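PDB 3FXG: rhamnonate dehydratase from Gibberella zeae PH-1, which probably catalyses the magnesium-dependent dehydration of L-rhamnonate to its 2-keto-3-deoxy acid, as a member of the enolase superfamily. Local coordinates for residues L64-V69 and F80-G86; C90-Q95 and S400-F404; S327-Y332 and P358-D362; I133-L138 and M300-T306; R125-I130 and H276-R280. All coordinates share one frame; numbering follows the deposited sequence.

In the fold
Four of the five contacts converge where the N-terminal capping domain meets the barrel, and interaction 1, the hairpin of 64-69 and 80-86, is their hub. It touches the other four: Phe67 CB lies 3.7 Å from Cys90 SG of interaction 2, and the hydroxyl of Tyr330 in interaction 3 probably bonds to Thr82 N. Interactions 4 and 5 share helix 128-148, their centres about 10 Å apart, and are joined by a probable hydrogen bond from Ser279 N to Leu302 O. Interaction 2 lies outermost, about 24 Å from interaction 3 between centres. The magnesium ion, held by Asp222, Glu248 and Glu275, is nearest to interaction 4, about 8 Å from the side chain of Trp301.

Interaction 1 of 5, residues L64-V69 and F80-G86; sequences LGSFLV and FATGFGG
Phe67 and Thr82 meet their partners through different torsions: CG of Phe67 lies between its own backbone N and carbonyl carbon (chi1 77°), which swings the ring against the chain of 83-86, while OG1 of Thr82 lies opposite the backbone N (chi1 -174°) and reaches the Phe67 carbonyl. Both belong to the antiparallel beta hairpin of strands 66-73 and 78-84, part of the N-terminal capping domain of the enolase superfamily. Phe67 pairs with Gly83, and Val69 with Ala81, as hydrogen-bonded pairs. In the first, Phe67 N-H donates a hydrogen bond to Gly83 O at 2.9 Å. Phe67 O takes two bonds in return, one from Gly83 N in the carbonyl plane and one from Thr82 OG1, which stands above that plane at 2.9 Å. Thr82 OG1 is also bonded to Gly26 N, and the hydroxyl of Ser66 to Asp27 N, so the nearby loop is tied to both strands.

The Phe67 ring turns its CE2 edge to the carbonyl of Phe84, with CE2 3.3 Å from Phe84 O. Gly83 and Gly85 carry no side chain where this ring passes, and Gly85 N bonds to Gly65 O at 2.8 Å as the pairing ends. Beyond it, Gly86 CA makes a CH...O contact with Leu64 O. Leu68 and Thr82 lie on the face opposite Phe67 and Val69, with Leu68 CD1 3.3 Å from Ala81 O. Near the turn into helix 86-101, the Leu64 and Phe84 side chains meet at a slant, with Leu64 CD1 3.3 Å from Phe84 CE2.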
# COMPACT_ATOMS: atom_id res chain seq x y z
N LEU A 64 2.79 -3.69 43.48
CA LEU A 64 4.11 -4.32 43.43
C LEU A 64 5.13 -3.87 44.46
O LEU A 64 5.80 -4.69 45.08
CB LEU A 64 4.71 -4.17 42.02
CG LEU A 64 3.92 -4.87 40.91
CD1 LEU A 64 4.57 -4.60 39.57
CD2 LEU A 64 3.87 -6.36 41.19
N GLY A 65 5.27 -2.56 44.64
CA GLY A 65 6.25 -2.06 45.59
C GLY A 65 7.61 -1.95 44.91
O GLY A 65 7.75 -2.26 43.72
N SER A 66 8.61 -1.53 45.67
CA SER A 66 9.96 -1.37 45.13
C SER A 66 10.91 -2.45 45.62
O SER A 66 10.66 -3.08 46.65
CB SER A 66 10.52 -0.00 45.54
OG SER A 66 9.62 1.04 45.21
N PHE A 67 11.99 -2.68 44.88
CA PHE A 67 12.99 -3.66 45.26
C PHE A 67 14.37 -3.13 44.88
O PHE A 67 14.49 -2.19 44.09
CB PHE A 67 12.71 -5.04 44.63
CG PHE A 67 13.09 -5.16 43.17
CD1 PHE A 67 14.15 -5.97 42.78
CD2 PHE A 67 12.33 -4.53 42.19
CE1 PHE A 67 14.46 -6.15 41.42
CE2 PHE A 67 12.63 -4.70 40.83
CZ PHE A 67 13.70 -5.51 40.45
N LEU A 68 15.41 -3.71 45.48
CA LEU A 68 16.78 -3.30 45.21
C LEU A 68 17.63 -4.51 44.88
O LEU A 68 17.49 -5.57 45.48
CB LEU A 68 17.37 -2.60 46.44
CG LEU A 68 18.85 -2.20 46.36
CD1 LEU A 68 18.96 -0.86 45.66
CD2 LEU A 68 19.44 -2.11 47.76
N VAL A 69 18.53 -4.34 43.91
CA VAL A 69 19.42 -5.41 43.52
C VAL A 69 20.86 -4.98 43.74
O VAL A 69 21.23 -3.85 43.40
CB VAL A 69 19.23 -5.77 42.02
CG1 VAL A 69 20.34 -6.71 41.57
CG2 VAL A 69 17.87 -6.41 41.81
N PHE A 80 24.58 -1.39 42.28
CA PHE A 80 23.19 -1.63 42.63
C PHE A 80 22.22 -0.72 41.88
O PHE A 80 22.62 0.26 41.26
CB PHE A 80 23.00 -1.48 44.15
CG PHE A 80 23.47 -0.16 44.71
CD1 PHE A 80 22.76 1.01 44.47
CD2 PHE A 80 24.63 -0.10 45.47
CE1 PHE A 80 23.19 2.23 44.98
CE2 PHE A 80 25.07 1.12 46.00
CZ PHE A 80 24.35 2.29 45.75
N ALA A 81 20.94 -1.07 41.94
CA ALA A 81 19.90 -0.30 41.28
C ALA A 81 18.56 -0.65 41.90
O ALA A 81 18.40 -1.73 42.48
CB ALA A 81 19.89 -0.60 39.79
N THR A 82 17.59 0.25 41.78
CA THR A 82 16.27 0.02 42.33
C THR A 82 15.22 0.11 41.23
O THR A 82 15.48 0.64 40.15
CB THR A 82 15.95 1.06 43.44
OG1 THR A 82 14.71 0.73 44.07
CG2 THR A 82 15.85 2.46 42.84
N GLY A 83 14.04 -0.42 41.51
CA GLY A 83 12.96 -0.39 40.55
C GLY A 83 11.68 -0.90 41.20
O GLY A 83 11.69 -1.25 42.38
N PHE A 84 10.59 -0.92 40.45
CA PHE A 84 9.34 -1.41 41.00
C PHE A 84 9.28 -2.89 40.64
O PHE A 84 9.87 -3.31 39.64
CB PHE A 84 8.15 -0.62 40.43
CG PHE A 84 7.57 -1.19 39.16
CD1 PHE A 84 8.36 -1.43 38.04
CD2 PHE A 84 6.20 -1.46 39.07
CE1 PHE A 84 7.81 -1.92 36.86
CE2 PHE A 84 5.64 -1.95 37.89
CZ PHE A 84 6.45 -2.18 36.78
N GLY A 85 8.59 -3.68 41.45
CA GLY A 85 8.51 -5.11 41.19
C GLY A 85 8.35 -5.87 42.49
O GLY A 85 7.76 -6.94 42.52
N GLY A 86 8.90 -5.30 43.56
CA GLY A 86 8.80 -5.90 44.88
C GLY A 86 9.12 -7.37 45.02
O GLY A 86 10.05 -7.87 44.39

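Interaction 2 of 5, residues C90-Q95 and S400-F404; sequences CWLVHQ and SDYLF
Phe404 joins Trp91 and His94 in an aromatic cluster, with Gln95 alongside, between helix 86-101 of the capping domain and the short 3-10 segment 401-404 that follows strand 397-399. From CB the side chain turns with CG beside the backbone N (chi1 -51°), which carries the ring toward the helix. On one flank, CD1 meets the amide oxygen of Gln95, OE1, at 3.6 Å. Next along, CE1 lies over one face of the Trp91 indole, 3.7 Å from Trp91 CD1, and also touches Gln95 CG. The indole and phenyl planes are 29° apart but slid so far that they barely overlap. At the far end CZ reaches His94 CB at 3.7 Å and turns its edge to the carbonyl oxygen of Cys90, while CE2 on the other flank approaches His94 CD2.

Closer to the sheet, Cys90 CB packs on Ser400 CB at 3.5 Å. The polar ends of His94 and Ser400 do not bond to each other; both bond to Ser16 OG of strand 11-19. Leu403 packs on Leu403 of the second subunit, so the contact borders a subunit interface. A water joins the two segments, accepting from Trp91 NE1 at 3.0 Å and donating to Leu403 O at 2.8 Å.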
# COMPACT_ATOMS: atom_id res chain seq x y z
N CYS A 90 11.94 -9.97 43.12
CA CYS A 90 13.05 -10.59 43.84
C CYS A 90 13.05 -12.10 43.66
O CYS A 90 14.12 -12.72 43.57
CB CYS A 90 12.98 -10.26 45.33
SG CYS A 90 13.27 -8.52 45.72
N TRP A 91 11.87 -12.69 43.62
CA TRP A 91 11.75 -14.14 43.45
C TRP A 91 12.38 -14.54 42.12
O TRP A 91 13.14 -15.51 42.04
CB TRP A 91 10.28 -14.55 43.47
CG TRP A 91 10.07 -16.03 43.62
CD1 TRP A 91 9.88 -16.72 44.79
CD2 TRP A 91 10.01 -17.00 42.57
NE1 TRP A 91 9.71 -18.06 44.52
CE2 TRP A 91 9.78 -18.26 43.17
CE3 TRP A 91 10.13 -16.92 41.17
CZ2 TRP A 91 9.66 -19.44 42.42
CZ3 TRP A 91 10.01 -18.10 40.42
CH2 TRP A 91 9.78 -19.34 41.06
N LEU A 92 12.06 -13.79 41.07
CA LEU A 92 12.58 -14.08 39.73
C LEU A 92 14.09 -13.86 39.65
O LEU A 92 14.80 -14.64 39.02
CB LEU A 92 11.87 -13.21 38.69
CG LEU A 92 10.39 -13.54 38.48
CD1 LEU A 92 9.74 -12.47 37.60
CD2 LEU A 92 10.26 -14.91 37.83
N VAL A 93 14.57 -12.79 40.28
CA VAL A 93 16.00 -12.48 40.27
C VAL A 93 16.83 -13.71 40.62
O VAL A 93 17.75 -14.10 39.89
CB VAL A 93 16.35 -11.37 41.29
CG1 VAL A 93 17.86 -11.29 41.48
CG2 VAL A 93 15.81 -10.03 40.82
N HIS A 94 16.51 -14.33 41.75
CA HIS A 94 17.25 -15.50 42.23
C HIS A 94 16.87 -16.83 41.61
O HIS A 94 17.73 -17.65 41.32
CB HIS A 94 17.13 -15.58 43.75
CG HIS A 94 17.68 -14.38 44.45
ND1 HIS A 94 19.04 -14.11 44.53
CD2 HIS A 94 17.06 -13.33 45.06
CE1 HIS A 94 19.22 -12.96 45.15
NE2 HIS A 94 18.04 -12.47 45.48
N GLN A 95 15.58 -17.06 41.40
CA GLN A 95 15.15 -18.33 40.83
C GLN A 95 15.50 -18.48 39.35
O GLN A 95 15.82 -19.58 38.89
CB GLN A 95 13.64 -18.51 41.03
CG GLN A 95 13.23 -18.75 42.47
CD GLN A 95 13.86 -19.99 43.07
OE1 GLN A 95 14.79 -19.92 43.87
NE2 GLN A 95 13.36 -21.15 42.66
N SER A 400 15.15 -10.72 50.60
CA SER A 400 14.13 -11.51 49.92
C SER A 400 14.12 -12.98 50.32
O SER A 400 13.30 -13.76 49.82
CB SER A 400 14.31 -11.39 48.41
OG SER A 400 15.58 -11.85 48.01
N ASP A 401 15.02 -13.35 51.22
CA ASP A 401 15.16 -14.73 51.70
C ASP A 401 13.86 -15.44 52.09
O ASP A 401 13.67 -16.61 51.78
CB ASP A 401 16.11 -14.75 52.91
CG ASP A 401 17.53 -14.35 52.55
OD1 ASP A 401 17.71 -13.38 51.78
OD2 ASP A 401 18.48 -15.00 53.04
N TYR A 402 12.97 -14.73 52.77
CA TYR A 402 11.71 -15.32 53.22
C TYR A 402 10.86 -15.90 52.08
O TYR A 402 10.11 -16.84 52.28
CB TYR A 402 10.89 -14.30 54.01
CG TYR A 402 10.18 -13.26 53.17
CD1 TYR A 402 8.85 -13.45 52.77
CD2 TYR A 402 10.82 -12.09 52.77
CE1 TYR A 402 8.18 -12.49 52.00
CE2 TYR A 402 10.16 -11.13 52.00
CZ TYR A 402 8.85 -11.34 51.62
OH TYR A 402 8.20 -10.39 50.86
N LEU A 403 11.00 -15.32 50.89
CA LEU A 403 10.23 -15.77 49.73
C LEU A 403 10.59 -17.18 49.27
O LEU A 403 9.85 -17.80 48.50
CB LEU A 403 10.41 -14.79 48.57
CG LEU A 403 9.78 -13.40 48.73
CD1 LEU A 403 10.31 -12.47 47.66
CD2 LEU A 403 8.27 -13.52 48.65
N PHE A 404 11.73 -17.68 49.74
CA PHE A 404 12.19 -19.00 49.34
C PHE A 404 12.07 -20.05 50.43
O PHE A 404 12.48 -21.20 50.25
CB PHE A 404 13.63 -18.90 48.85
CG PHE A 404 13.83 -17.82 47.81
CD1 PHE A 404 13.29 -17.96 46.54
CD2 PHE A 404 14.53 -16.66 48.13
CE1 PHE A 404 13.44 -16.94 45.59
CE2 PHE A 404 14.69 -15.65 47.19
CZ PHE A 404 14.14 -15.79 45.92
O HOH W 1 8.89 -19.84 46.83

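Interaction 3 of 5, residues S327-Y332 and P358-D362; sequences SGPYSY and PVFGD
Phe360 and Tyr330 reach each other with similar first torsions, each ring carbon CG lying beside its own backbone N (chi1 -57° and -55°). The Phe360 side chain points its far end at the start of helix 329-335, and Phe360 CZ comes to 3.5 Å from Tyr330 CE2. The two rings meet obliquely, their planes at 45°. The Phe360 and Pro329 side chains slide past each other in opposite directions, with Phe360 CE2 4.0 Å from Pro329 CD. Behind it, Val359 folds CG2 over the centre of the Phe360 ring, so that the valine supports one face of its neighbour while the same methyl touches Gly328 CA at 4.1 Å.

Pro358 to Gly361 form a type I beta turn in the loop after strand 344-347 of the barrel domain, and this turn delivers Val359 and Phe360 to the helix N-terminus. Gly328 is the N-cap residue there, with its carbonyl oxygen accepting from Ser331 N and Tyr332 N. That oxygen also lies 3.0 Å above the plane of the Tyr332 ring, over its centre. The tyrosine extends its OH toward the valine, from the opposite direction, to 4.2 Å from Val359 CG1. Glu367 receives the backbone N-H groups of both Val359 and Phe360. The Tyr330 ring also meets Phe385 edge-to-face.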
# COMPACT_ATOMS: atom_id res chain seq x y z
N SER A 327 12.47 8.13 35.80
CA SER A 327 13.66 7.29 35.98
C SER A 327 14.88 7.83 36.74
O SER A 327 15.83 7.09 36.99
CB SER A 327 14.12 6.76 34.62
OG SER A 327 13.11 5.98 34.01
N GLY A 328 14.87 9.11 37.11
CA GLY A 328 15.99 9.66 37.84
C GLY A 328 17.35 9.52 37.17
O GLY A 328 17.44 9.57 35.94
N PRO A 329 18.44 9.34 37.94
CA PRO A 329 19.80 9.18 37.39
C PRO A 329 19.94 8.14 36.29
O PRO A 329 20.77 8.28 35.39
CB PRO A 329 20.62 8.84 38.63
CG PRO A 329 19.93 9.64 39.70
CD PRO A 329 18.47 9.36 39.41
N TYR A 330 19.13 7.08 36.34
CA TYR A 330 19.20 6.05 35.32
C TYR A 330 18.85 6.66 33.96
O TYR A 330 19.32 6.20 32.92
CB TYR A 330 18.25 4.90 35.65
CG TYR A 330 18.49 4.33 37.03
CD1 TYR A 330 19.78 4.01 37.45
CD2 TYR A 330 17.44 4.13 37.92
CE1 TYR A 330 20.02 3.52 38.73
CE2 TYR A 330 17.67 3.64 39.20
CZ TYR A 330 18.96 3.34 39.60
OH TYR A 330 19.20 2.87 40.87
N SER A 331 18.01 7.69 33.98
CA SER A 331 17.63 8.36 32.75
C SER A 331 18.53 9.56 32.49
O SER A 331 18.82 9.88 31.34
CB SER A 331 16.16 8.79 32.81
OG SER A 331 15.88 9.50 34.01
N TYR A 332 18.99 10.23 33.55
CA TYR A 332 19.86 11.39 33.37
C TYR A 332 21.13 11.02 32.61
O TYR A 332 21.52 11.71 31.67
CB TYR A 332 20.24 12.02 34.72
CG TYR A 332 19.06 12.34 35.61
CD1 TYR A 332 17.79 12.52 35.08
CD2 TYR A 332 19.22 12.47 36.99
CE1 TYR A 332 16.70 12.81 35.89
CE2 TYR A 332 18.14 12.76 37.82
CZ TYR A 332 16.89 12.93 37.26
OH TYR A 332 15.80 13.20 38.06
N PRO A 358 13.34 14.07 46.00
CA PRO A 358 14.00 12.89 45.42
C PRO A 358 13.00 11.91 44.79
O PRO A 358 11.95 11.63 45.37
CB PRO A 358 14.72 12.28 46.62
CG PRO A 358 15.07 13.49 47.43
CD PRO A 358 13.80 14.30 47.38
N VAL A 359 13.33 11.40 43.61
CA VAL A 359 12.44 10.46 42.92
C VAL A 359 12.34 9.15 43.69
O VAL A 359 11.27 8.53 43.74
CB VAL A 359 12.94 10.16 41.49
CG1 VAL A 359 13.10 11.45 40.70
CG2 VAL A 359 14.24 9.39 41.53
N PHE A 360 13.45 8.72 44.28
CA PHE A 360 13.47 7.47 45.03
C PHE A 360 13.34 7.67 46.53
O PHE A 360 13.66 6.78 47.32
CB PHE A 360 14.75 6.69 44.70
CG PHE A 360 14.93 6.41 43.23
CD1 PHE A 360 13.93 5.78 42.50
CD2 PHE A 360 16.10 6.77 42.58
CE1 PHE A 360 14.09 5.51 41.14
CE2 PHE A 360 16.28 6.51 41.22
CZ PHE A 360 15.27 5.88 40.50
N GLY A 361 12.87 8.85 46.93
CA GLY A 361 12.69 9.14 48.35
C GLY A 361 13.96 9.13 49.18
O GLY A 361 15.00 9.61 48.74
N ASP A 362 13.87 8.57 50.39
CA ASP A 362 15.02 8.53 51.29
C ASP A 362 15.91 7.30 51.14
O ASP A 362 16.73 7.02 52.02
CB ASP A 362 14.54 8.65 52.74
CG ASP A 362 13.75 7.44 53.21
OD1 ASP A 362 13.29 6.65 52.36
OD2 ASP A 362 13.60 7.27 54.44

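Interaction 4 of 5, residues I133-L138 and M300-T306; sequences ISVIDL and MWLGGLT
The N-terminus of helix 305-316 in the barrel domain is met by a carboxylate from helix 128-148 of the capping domain, making this contact part of the interface between the two domains of an enolase-superfamily subunit. Asp137 extends its CG opposite the backbone N (chi1 -176°) and so carries both oxygens to the first turn of the barrel helix. Asp137 OD1 accepts the Thr306 hydroxyl, OG1, at 2.7 Å through its syn lone pair, on the side of the other carboxylate oxygen. Its OD2 takes the backbone N-H of Thr306 at 2.9 Å in a nearly straight bond, 175° at the hydrogen, that arrives on the syn side but 27° out of the carboxylate plane. Trp141 NE1, one turn on, also bonds to Thr306 OG1.

One turn back, Ser134 faces the loop of 300-304, where the backbones come as close as 3.7 Å between Ser134 CA and Gly304 CA. Ser134 OG receives a weak, bent bond from Gly303 N, while its stronger partner is Ile130 O in its own helix. Leu138 completes the contact, crossing two side chains at about right angles: CD1 lies 3.8 Å from Met300 CG, and CD2 rests on Leu305 CB. Met300 is present as selenomethionine. With every touching residue buried, a carboxylate facing the positive end of the helix dipole is probably stabilised as the anion, and its two bonds to Thr306 fix how it is turned.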
# COMPACT_ATOMS: atom_id res chain seq x y z
N ILE A 133 14.73 -7.70 34.69
CA ILE A 133 15.94 -7.68 33.89
C ILE A 133 16.51 -6.26 33.84
O ILE A 133 17.73 -6.07 33.90
CB ILE A 133 15.67 -8.17 32.45
CG1 ILE A 133 15.25 -9.64 32.48
CG2 ILE A 133 16.92 -7.98 31.59
CD1 ILE A 133 14.84 -10.20 31.13
N SER A 134 15.63 -5.27 33.75
CA SER A 134 16.06 -3.87 33.69
C SER A 134 16.88 -3.45 34.90
O SER A 134 17.93 -2.81 34.77
CB SER A 134 14.85 -2.94 33.56
OG SER A 134 14.10 -3.23 32.39
N VAL A 135 16.39 -3.79 36.09
CA VAL A 135 17.09 -3.43 37.32
C VAL A 135 18.43 -4.14 37.44
O VAL A 135 19.41 -3.57 37.93
CB VAL A 135 16.21 -3.73 38.55
CG1 VAL A 135 16.96 -3.37 39.82
CG2 VAL A 135 14.92 -2.92 38.47
N ILE A 136 18.49 -5.39 37.00
CA ILE A 136 19.73 -6.15 37.06
C ILE A 136 20.75 -5.50 36.13
O ILE A 136 21.92 -5.33 36.49
CB ILE A 136 19.52 -7.62 36.64
CG1 ILE A 136 18.69 -8.34 37.71
CG2 ILE A 136 20.86 -8.31 36.42
CD1 ILE A 136 18.27 -9.76 37.31
N ASP A 137 20.30 -5.12 34.93
CA ASP A 137 21.17 -4.48 33.95
C ASP A 137 21.71 -3.16 34.50
O ASP A 137 22.89 -2.86 34.36
CB ASP A 137 20.40 -4.22 32.65
CG ASP A 137 21.29 -3.63 31.56
OD1 ASP A 137 22.18 -4.35 31.05
OD2 ASP A 137 21.09 -2.45 31.21
N LEU A 138 20.83 -2.37 35.12
CA LEU A 138 21.24 -1.09 35.69
C LEU A 138 22.27 -1.30 36.80
O LEU A 138 23.21 -0.52 36.94
CB LEU A 138 20.02 -0.33 36.22
CG LEU A 138 19.07 0.23 35.14
CD1 LEU A 138 17.81 0.80 35.78
CD2 LEU A 138 19.79 1.31 34.34
N MSE A 300 13.78 1.62 33.80
CA MSE A 300 13.66 0.55 34.78
C MSE A 300 12.64 -0.50 34.37
O MSE A 300 12.48 -1.51 35.05
CB MSE A 300 13.27 1.13 36.15
CG MSE A 300 14.36 1.94 36.83
SE MSE A 300 13.72 2.78 38.47
CE MSE A 300 12.78 4.24 37.66
N TRP A 301 11.97 -0.28 33.24
CA TRP A 301 10.94 -1.21 32.79
C TRP A 301 11.16 -1.88 31.43
O TRP A 301 10.91 -3.08 31.29
CB TRP A 301 9.57 -0.52 32.76
CG TRP A 301 9.16 0.22 34.01
CD1 TRP A 301 9.73 0.12 35.25
CD2 TRP A 301 8.06 1.14 34.15
NE1 TRP A 301 9.05 0.92 36.15
CE2 TRP A 301 8.03 1.55 35.50
CE3 TRP A 301 7.11 1.65 33.26
CZ2 TRP A 301 7.07 2.46 35.98
CZ3 TRP A 301 6.16 2.55 33.74
CH2 TRP A 301 6.15 2.94 35.09
N LEU A 302 11.62 -1.11 30.44
CA LEU A 302 11.79 -1.62 29.07
C LEU A 302 12.79 -2.74 28.83
O LEU A 302 12.69 -3.46 27.83
CB LEU A 302 12.11 -0.48 28.11
CG LEU A 302 13.60 -0.25 27.79
CD1 LEU A 302 13.75 0.50 26.48
CD2 LEU A 302 14.26 0.49 28.94
N GLY A 303 13.77 -2.88 29.72
CA GLY A 303 14.77 -3.92 29.55
C GLY A 303 16.12 -3.52 30.14
O GLY A 303 16.99 -4.37 30.36
N GLY A 304 16.29 -2.23 30.40
CA GLY A 304 17.53 -1.75 30.97
C GLY A 304 18.25 -0.76 30.07
O GLY A 304 17.79 -0.45 28.97
N LEU A 305 19.40 -0.26 30.53
CA LEU A 305 20.17 0.70 29.77
C LEU A 305 20.72 0.08 28.48
O LEU A 305 20.69 0.71 27.42
CB LEU A 305 21.32 1.25 30.63
CG LEU A 305 22.28 2.23 29.95
CD1 LEU A 305 21.49 3.41 29.39
CD2 LEU A 305 23.31 2.72 30.96
N THR A 306 21.22 -1.14 28.58
CA THR A 306 21.76 -1.83 27.41
C THR A 306 20.73 -1.87 26.27
O THR A 306 21.04 -1.51 25.13
CB THR A 306 22.17 -3.27 27.77
OG1 THR A 306 23.14 -3.23 28.82
CG2 THR A 306 22.78 -3.97 26.55

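Interaction 5 of 5, residues R125-I130 and H276-R280; sequences RKGLPI and HEYSR
Lys126 and Glu277 form a buried salt bridge, Lys126 NZ standing 2.9 Å from Glu277 OE1 and approaching from above the carboxylate plane. The same oxygen accepts the backbone N-H of Tyr278 at 2.7 Å through its anti lone pair, so two bonds hold it. A bend at the end of the lysine chain (chi4 -61°) turns NZ toward the glutamate. NZ also donates to a water at 3.0 Å that in turn donates to Ser279 OG, bringing the start of helix 279-287 into the same network. Arg125 directs its guanidinium to Asp254 of the second subunit, and Lys126 packs on Lys126 of that subunit, which places the contact at a subunit interface.

Here the turn before helix 128-148 of the capping domain crosses the loop after strand 270-273 of the TIM-barrel domain, just past the magnesium ligand Glu275. The Tyr278 ring lies flat beneath the turn: Gly127 N sits 3.2 Å above the ring plane, over its centre, and Gly127 CA makes a CH-pi contact with the same face. Lys126 CB touches Tyr278 CD2 at 3.5 Å, its chain slanting past the CD2 side of the ring on the way to the glutamate. Toward the other flank, Ile130 CB reaches Tyr278 CD1 at 4.1 Å.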
# COMPACT_ATOMS: atom_id res chain seq x y z
N ARG A 125 8.85 -11.15 27.68
CA ARG A 125 8.84 -10.27 26.50
C ARG A 125 8.37 -8.88 26.88
O ARG A 125 8.87 -7.88 26.37
CB ARG A 125 7.98 -10.85 25.38
CG ARG A 125 8.55 -12.13 24.80
CD ARG A 125 7.91 -12.50 23.46
NE ARG A 125 6.46 -12.66 23.54
CZ ARG A 125 5.58 -11.85 22.98
NH1 ARG A 125 6.00 -10.79 22.29
NH2 ARG A 125 4.27 -12.10 23.07
N LYS A 126 7.39 -8.81 27.78
CA LYS A 126 6.89 -7.52 28.23
C LYS A 126 6.49 -7.61 29.70
O LYS A 126 6.36 -8.70 30.25
CB LYS A 126 5.69 -7.10 27.38
CG LYS A 126 6.02 -6.96 25.89
CD LYS A 126 4.91 -6.31 25.10
CE LYS A 126 5.17 -6.39 23.59
NZ LYS A 126 6.41 -5.69 23.16
N GLY A 127 6.33 -6.45 30.33
CA GLY A 127 5.90 -6.43 31.72
C GLY A 127 6.91 -6.73 32.81
O GLY A 127 8.12 -6.57 32.63
N LEU A 128 6.39 -7.18 33.95
CA LEU A 128 7.19 -7.49 35.14
C LEU A 128 8.54 -8.20 34.94
O LEU A 128 9.55 -7.76 35.48
CB LEU A 128 6.34 -8.29 36.13
CG LEU A 128 6.99 -8.66 37.46
CD1 LEU A 128 7.46 -7.40 38.17
CD2 LEU A 128 5.99 -9.41 38.32
N PRO A 129 8.56 -9.30 34.17
CA PRO A 129 9.84 -10.00 33.97
C PRO A 129 10.91 -9.08 33.38
O PRO A 129 12.09 -9.17 33.74
CB PRO A 129 9.46 -11.13 33.01
CG PRO A 129 8.03 -11.40 33.35
CD PRO A 129 7.47 -10.00 33.49
N ILE A 130 10.49 -8.21 32.47
CA ILE A 130 11.41 -7.29 31.82
C ILE A 130 11.86 -6.21 32.80
O ILE A 130 12.98 -5.71 32.72
CB ILE A 130 10.75 -6.64 30.58
CG1 ILE A 130 10.17 -7.73 29.67
CG2 ILE A 130 11.77 -5.82 29.80
CD1 ILE A 130 11.18 -8.81 29.28
N HIS A 276 4.94 2.26 28.73
CA HIS A 276 4.49 0.90 29.01
C HIS A 276 4.75 -0.06 27.85
O HIS A 276 4.00 -1.01 27.63
CB HIS A 276 3.02 0.89 29.42
CG HIS A 276 2.76 1.64 30.68
ND1 HIS A 276 2.26 2.93 30.70
CD2 HIS A 276 2.98 1.31 31.98
CE1 HIS A 276 2.19 3.36 31.95
NE2 HIS A 276 2.62 2.39 32.74
N GLU A 277 5.82 0.20 27.11
CA GLU A 277 6.23 -0.66 25.99
C GLU A 277 7.60 -1.24 26.39
O GLU A 277 8.31 -0.64 27.20
CB GLU A 277 6.34 0.16 24.70
CG GLU A 277 6.59 -0.67 23.46
CD GLU A 277 5.70 -1.91 23.38
OE1 GLU A 277 6.01 -2.91 24.06
OE2 GLU A 277 4.68 -1.86 22.67
N TYR A 278 7.96 -2.40 25.84
CA TYR A 278 9.21 -3.06 26.22
C TYR A 278 10.00 -3.67 25.06
O TYR A 278 9.43 -4.06 24.04
CB TYR A 278 8.90 -4.19 27.21
CG TYR A 278 7.87 -3.83 28.26
CD1 TYR A 278 8.26 -3.51 29.56
CD2 TYR A 278 6.51 -3.78 27.95
CE1 TYR A 278 7.32 -3.15 30.53
CE2 TYR A 278 5.57 -3.42 28.91
CZ TYR A 278 5.98 -3.11 30.19
OH TYR A 278 5.04 -2.75 31.13
N SER A 279 11.32 -3.76 25.25
CA SER A 279 12.28 -4.33 24.30
C SER A 279 12.43 -3.57 22.99
O SER A 279 11.58 -2.75 22.63
CB SER A 279 11.93 -5.79 23.98
OG SER A 279 11.04 -5.88 22.88
N ARG A 280 13.52 -3.85 22.28
CA ARG A 280 13.77 -3.18 21.01
C ARG A 280 12.70 -3.58 20.00
O ARG A 280 12.37 -2.82 19.09
CB ARG A 280 15.17 -3.53 20.48
CG ARG A 280 15.49 -5.02 20.30
CD ARG A 280 16.94 -5.18 19.82
NE ARG A 280 17.36 -6.56 19.59
CZ ARG A 280 18.00 -7.31 20.48
NH1 ARG A 280 18.31 -6.83 21.68
NH2 ARG A 280 18.38 -8.55 20.16
O HOH W 2 8.84 -7.37 23.58